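Local atomic coordinates of hypothetical protein Atu2144 (Agrobacterium tumefaciens, PDB entry 2ODF), a protein that is of unknown function but belongs to the N-formylglutamate amidohydrolase family, so it may hydrolyse an amide bond with the help of a metal ion. Residues R67-S70 against E71-A75; E246-G249 against K250-S254. All blocks are in the same frame, centred on the assembly; numbering follows the deposited sequence.

Interaction 1: R67-S70 against E71-A75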
ATOM      1  N   ARG A  67      -1.950  23.019  14.335  1.00 17.55           N
ATOM      2  CA  ARG A  67      -2.221  24.272  13.673  1.00 17.81           C
ATOM      3  C   ARG A  67      -1.566  25.465  14.370  1.00 17.33           C
ATOM      4  O   ARG A  67      -0.983  26.278  13.738  1.00 17.29           O
ATOM      5  CB  ARG A  67      -3.712  24.468  13.464  1.00 18.34           C
ATOM      6  CG  ARG A  67      -4.320  23.545  12.455  1.00 21.16           C
ATOM      7  CD  ARG A  67      -5.758  23.761  12.272  1.00 28.50           C
ATOM      8  NE  ARG A  67      -6.143  23.211  11.007  1.00 30.48           N
ATOM      9  CZ  ARG A  67      -7.277  22.602  10.775  1.00 28.85           C
ATOM     10  NH1 ARG A  67      -8.158  22.467  11.722  1.00 31.21           N
ATOM     11  NH2 ARG A  67      -7.525  22.144   9.583  1.00 27.66           N
ATOM     12  N   LEU A  68      -1.673  25.477  15.685  1.00 17.46           N
ATOM     13  CA  LEU A  68      -1.096  26.566  16.473  1.00 17.82           C
ATOM     14  C   LEU A  68       0.410  26.548  16.346  1.00 18.07           C
ATOM     15  O   LEU A  68       1.022  27.596  16.167  1.00 18.12           O
ATOM     16  CB  LEU A  68      -1.530  26.486  17.925  1.00 17.27           C
ATOM     17  CG  LEU A  68      -3.012  26.726  18.158  1.00 18.11           C
ATOM     18  CD1 LEU A  68      -3.280  26.578  19.633  1.00 19.07           C
ATOM     19  CD2 LEU A  68      -3.471  28.090  17.649  1.00 20.49           C
ATOM     20  N   LEU A  69       1.011  25.365  16.416  1.00 18.07           N
ATOM     21  CA  LEU A  69       2.448  25.204  16.142  1.00 18.28           C
ATOM     22  C   LEU A  69       2.883  25.584  14.720  1.00 18.31           C
ATOM     23  O   LEU A  69       3.991  26.046  14.511  1.00 18.00           O
ATOM     24  CB  LEU A  69       2.894  23.760  16.473  1.00 18.57           C
ATOM     25  CG  LEU A  69       2.838  23.347  17.946  1.00 19.58           C
ATOM     26  CD1 LEU A  69       3.164  21.879  18.119  1.00 19.17           C
ATOM     27  CD2 LEU A  69       3.819  24.208  18.766  1.00 19.64           C
ATOM     28  N   SER A  70       2.013  25.380  13.742  1.00 18.88           N
ATOM     29  CA  SER A  70       2.278  25.770  12.360  1.00 19.93           C
ATOM     30  C   SER A  70       2.467  27.308  12.244  1.00 20.67           C
ATOM     31  O   SER A  70       3.367  27.780  11.532  1.00 20.88           O
ATOM     32  CB  SER A  70       1.139  25.262  11.476  1.00 19.87           C
ATOM     33  OG  SER A  70       1.308  25.649  10.125  1.00 20.54           O
ATOM     34  N   GLU A  71       1.644  28.048  12.973  1.00 22.17           N
ATOM     35  CA  GLU A  71       1.730  29.517  13.107  1.00 23.90           C
ATOM     36  C   GLU A  71       3.015  29.899  13.860  1.00 23.95           C
ATOM     37  O   GLU A  71       3.806  30.694  13.374  1.00 24.33           O
ATOM     38  CB  GLU A  71       0.493  30.061  13.861  1.00 25.02           C
ATOM     39  CG  GLU A  71      -0.859  29.878  13.129  1.00 28.61           C
ATOM     40  CD  GLU A  71      -2.149  29.886  14.040  1.00 30.02           C
ATOM     41  OE1 GLU A  71      -2.247  30.665  15.042  1.00 35.98           O
ATOM     42  OE2 GLU A  71      -3.095  29.105  13.716  1.00 37.87           O
ATOM     43  N   LYS A  72       3.230  29.312  15.030  1.00 23.07           N
ATOM     44  CA  LYS A  72       4.377  29.675  15.859  1.00 23.57           C
ATOM     45  C   LYS A  72       5.730  29.337  15.227  1.00 23.45           C
ATOM     46  O   LYS A  72       6.662  30.116  15.335  1.00 22.36           O
ATOM     47  CB  LYS A  72       4.270  29.025  17.235  1.00 24.02           C
ATOM     48  CG  LYS A  72       3.046  29.514  18.019  1.00 23.39           C
ATOM     49  CD  LYS A  72       2.942  28.819  19.319  1.00 24.74           C
ATOM     50  CE  LYS A  72       1.698  29.266  20.107  1.00 25.81           C
ATOM     51  NZ  LYS A  72       1.875  30.635  20.641  1.00 27.86           N
ATOM     52  N   PHE A  73       5.836  28.183  14.571  1.00 22.46           N
ATOM     53  CA  PHE A  73       7.085  27.781  13.924  1.00 22.28           C
ATOM     54  C   PHE A  73       7.203  28.176  12.458  1.00 22.34           C
ATOM     55  O   PHE A  73       8.236  27.874  11.830  1.00 23.38           O
ATOM     56  CB  PHE A  73       7.302  26.259  14.051  1.00 22.65           C
ATOM     57  CG  PHE A  73       7.835  25.840  15.380  1.00 22.30           C
ATOM     58  CD1 PHE A  73       9.166  26.042  15.694  1.00 22.35           C
ATOM     59  CD2 PHE A  73       7.024  25.227  16.317  1.00 22.97           C
ATOM     60  CE1 PHE A  73       9.674  25.665  16.939  1.00 24.26           C
ATOM     61  CE2 PHE A  73       7.539  24.833  17.566  1.00 23.47           C
ATOM     62  CZ  PHE A  73       8.851  25.062  17.869  1.00 23.55           C
ATOM     63  N   HIS A  74       6.176  28.831  11.908  1.00 21.42           N
ATOM     64  CA  HIS A  74       6.084  29.118  10.464  1.00 21.95           C
ATOM     65  C   HIS A  74       6.387  27.835   9.708  1.00 21.48           C
ATOM     66  O   HIS A  74       7.292  27.749   8.876  1.00 21.82           O
ATOM     67  CB  HIS A  74       6.988  30.279  10.082  1.00 23.12           C
ATOM     68  CG  HIS A  74       6.793  31.458  10.973  1.00 24.35           C
ATOM     69  ND1 HIS A  74       5.692  32.282  10.872  1.00 28.79           N
ATOM     70  CD2 HIS A  74       7.489  31.887  12.051  1.00 28.56           C
ATOM     71  CE1 HIS A  74       5.753  33.208  11.812  1.00 28.63           C
ATOM     72  NE2 HIS A  74       6.831  32.988  12.545  1.00 28.18           N
ATOM     73  N   ALA A  75       5.598  26.825  10.030  1.00 20.02           N
ATOM     74  CA  ALA A  75       5.901  25.458   9.613  1.00 19.91           C
ATOM     75  C   ALA A  75       4.726  24.824   8.863  1.00 19.41           C
ATOM     76  O   ALA A  75       3.590  24.843   9.321  1.00 19.19           O
ATOM     77  CB  ALA A  75       6.252  24.641  10.793  1.00 18.70           C
TER
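Ser70 and Ala75 close the end of helix 62-73. Ser70 OG donates to Ala75 O over 2.6 Å, and the hydroxyl comes in nearly head-on to the carbonyl. The serine torsion makes this possible: OG stands opposite the backbone N (chi1 178°). In return, Ala75 N donates to Ser70 O over 2.9 Å, in the carbonyl plane and on a lone pair. The two residues thus grip each other twice. His74 has positive phi (48°) and leaves the helix in a Schellman motif.

Leu69 and Phe73 lie side by side, one turn apart, and point the same way. Leu69 CD2 meets the ring at Phe73 CE2, 4.0 Å away. The same ring has Leu69 O at its edge, near its plane, while Phe73 N bonds Leu69 O at 2.8 Å. On another side, Leu68 and Glu71 cross at a slant, with Leu68 CD2 3.9 Å from Glu71 OE1. The Arg67 guanidinium turns away to a salt bridge with Glu19.

Leu69, Ser70 and Ala75 pack on strand 27-31, and Arg67 on strand 77-80. Leu68, Lys72 and Phe73 face helix 234-256, where the Phe73 ring meets His245 edge-to-face.

Interaction 2: E246-G249 against K250-S254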
ATOM      1  N   GLU A 246       8.311  26.924  23.012  1.00 21.92           N
ATOM      2  CA  GLU A 246       9.452  27.302  23.859  1.00 21.92           C
ATOM      3  C   GLU A 246      10.469  26.175  23.976  1.00 21.60           C
ATOM      4  O   GLU A 246      11.629  26.384  23.680  1.00 22.06           O
ATOM      5  CB  GLU A 246       8.965  27.719  25.250  1.00 23.06           C
ATOM      6  CG  GLU A 246       8.151  28.996  25.255  1.00 26.87           C
ATOM      7  CD  GLU A 246       8.987  30.274  25.444  1.00 33.43           C
ATOM      8  OE1 GLU A 246      10.217  30.260  25.164  1.00 34.24           O
ATOM      9  OE2 GLU A 246       8.387  31.294  25.882  1.00 37.37           O
ATOM     10  N   LEU A 247      10.001  24.990  24.376  1.00 20.77           N
ATOM     11  CA  LEU A 247      10.816  23.787  24.561  1.00 20.42           C
ATOM     12  C   LEU A 247      11.560  23.320  23.308  1.00 20.28           C
ATOM     13  O   LEU A 247      12.784  23.120  23.329  1.00 17.64           O
ATOM     14  CB  LEU A 247       9.946  22.636  25.078  1.00 20.84           C
ATOM     15  CG  LEU A 247      10.639  21.334  25.509  1.00 19.99           C
ATOM     16  CD1 LEU A 247      11.553  21.592  26.702  1.00 21.10           C
ATOM     17  CD2 LEU A 247       9.620  20.226  25.847  1.00 20.31           C
ATOM     18  N   MET A 248      10.823  23.145  22.210  1.00 20.60           N
ATOM     19  CA  MET A 248      11.438  22.650  20.999  1.00 20.82           C
ATOM     20  C   MET A 248      12.296  23.718  20.319  1.00 20.85           C
ATOM     21  O   MET A 248      13.357  23.400  19.806  1.00 20.50           O
ATOM     22  CB  MET A 248      10.405  22.018  20.040  1.00 20.92           C
ATOM     23  CG  MET A 248      11.050  21.281  18.804  1.00 20.64           C
ATOM     24  SD  MET A 248       9.836  20.225  17.907  1.00 18.12           S
ATOM     25  CE  MET A 248       8.555  21.379  17.609  1.00 18.84           C
ATOM     26  N   GLY A 249      11.886  24.985  20.350  1.00 22.46           N
ATOM     27  CA  GLY A 249      12.730  26.054  19.813  1.00 23.06           C
ATOM     28  C   GLY A 249      14.090  26.146  20.504  1.00 23.72           C
ATOM     29  O   GLY A 249      15.124  26.225  19.846  1.00 23.63           O
ATOM     30  N   LYS A 250      14.084  26.125  21.836  1.00 24.31           N
ATOM     31  CA  LYS A 250      15.327  26.140  22.597  1.00 24.80           C
ATOM     32  C   LYS A 250      16.153  24.906  22.310  1.00 24.03           C
ATOM     33  O   LYS A 250      17.382  25.000  22.167  1.00 23.34           O
ATOM     34  CB  LYS A 250      15.054  26.257  24.098  1.00 25.26           C
ATOM     35  CG  LYS A 250      14.571  27.650  24.498  1.00 28.34           C
ATOM     36  CD  LYS A 250      14.693  27.876  26.004  1.00 30.33           C
ATOM     37  CE  LYS A 250      16.106  28.275  26.419  1.00 34.99           C
ATOM     38  NZ  LYS A 250      16.456  27.676  27.740  1.00 38.69           N
ATOM     39  N   ALA A 251      15.476  23.755  22.193  1.00 23.16           N
ATOM     40  CA  ALA A 251      16.139  22.484  21.929  1.00 22.95           C
ATOM     41  C   ALA A 251      16.896  22.547  20.617  1.00 22.24           C
ATOM     42  O   ALA A 251      18.053  22.129  20.534  1.00 21.96           O
ATOM     43  CB  ALA A 251      15.117  21.325  21.887  1.00 21.95           C
ATOM     44  N   LEU A 252      16.232  23.068  19.585  1.00 22.15           N
ATOM     45  CA  LEU A 252      16.826  23.128  18.256  1.00 22.79           C
ATOM     46  C   LEU A 252      18.021  24.068  18.249  1.00 23.93           C
ATOM     47  O   LEU A 252      19.035  23.800  17.591  1.00 24.53           O
ATOM     48  CB  LEU A 252      15.796  23.557  17.213  1.00 21.38           C
ATOM     49  CG  LEU A 252      14.754  22.474  16.864  1.00 18.96           C
ATOM     50  CD1 LEU A 252      13.595  23.082  16.127  1.00 17.95           C
ATOM     51  CD2 LEU A 252      15.350  21.325  16.078  1.00 16.83           C
ATOM     52  N   SER A 253      17.907  25.156  19.008  1.00 25.24           N
ATOM     53  CA  SER A 253      19.027  26.092  19.141  1.00 25.85           C
ATOM     54  C   SER A 253      20.228  25.477  19.841  1.00 26.15           C
ATOM     55  O   SER A 253      21.356  25.748  19.460  1.00 26.15           O
ATOM     56  CB  SER A 253      18.593  27.378  19.853  1.00 25.79           C
ATOM     57  OG  SER A 253      17.677  28.091  19.053  1.00 28.23           O
ATOM     58  N   SER A 254      20.000  24.676  20.872  1.00 27.07           N
ATOM     59  CA  SER A 254      21.102  24.003  21.532  1.00 28.81           C
ATOM     60  C   SER A 254      21.818  23.047  20.609  1.00 29.24           C
ATOM     61  O   SER A 254      23.027  22.909  20.718  1.00 28.42           O
ATOM     62  CB  SER A 254      20.635  23.219  22.740  1.00 28.88           C
ATOM     63  OG  SER A 254      19.987  24.099  23.621  1.00 33.99           O
TER
HETATM   64  O   HOH W   1      15.251  27.577  17.229  1.00 32.86           O
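Glu246 to Ser254 form regular alpha-helix, with the backbone N of residues 250 to 253 each donating to the carbonyl four residues earlier. These nine residues make about two and a half turns of helix 234-256, the last helix of an alpha/beta fold with a central mixed sheet.

Met248 and Leu252 carry the apolar contact. They sit one turn apart, lie alongside each other and point the same way. The touch is between Met248 CG and Leu252 CD1, at 4.1 Å. Met248 starts with CG opposite its backbone N (chi1 -172°), whereas Leu252 keeps CG beside its own N (chi1 -73°). Leu252 CG therefore lies close over the preceding turn, 3.4 Å from Met248 O. Leu252 N bonds Met248 O at 2.9 Å. Both side chains reach strand 149-156, Met248 on Val151 and Leu252 on Val149. They also meet helix 178-186, at Met183 and Leu179 respectively. Ala251 is buried too. Ala251 CB lies 3.3 Å from Leu247 O and packs on Ala182 and Met183 of that helix.

The other side of the helix is polar. Lys250 runs its aliphatic part past the preceding turn, with Lys250 CG 3.3 Å from Glu246 O, before its end leads away.

Gly249 brings no side chain, but its carbonyl has two donors. Ser253 N bonds Gly249 O at 3.1 Å. A water donates to Gly249 O at 2.9 Å and also hydrogen-bonds Ser253 OG, so it bridges the carbonyl and the hydroxyl.

Overall arrangement
Interaction 1 comes first along the chain, at the end of helix 62-73. Interaction 2 follows much later, in helix 234-256. Their centres are about 14 Å apart, on the same side of the chain's centre. The two helices touch directly: Phe73 CE2 lies 3.6 Å from Met248 CE, and Phe73 CZ lies 3.9 Å from Gly249 N. Both helices pack against the central mixed sheet. Residues 67-75 rest on strands 27-31 and 77-80, and residues 246-254 on strand 149-156. Strands 27-31 and 149-156 are neighbours in that sheet. Each contact is local to its own helix; the packing of Phe73 on Met248 and Gly249 joins the two helices over adjoining parts of one sheet.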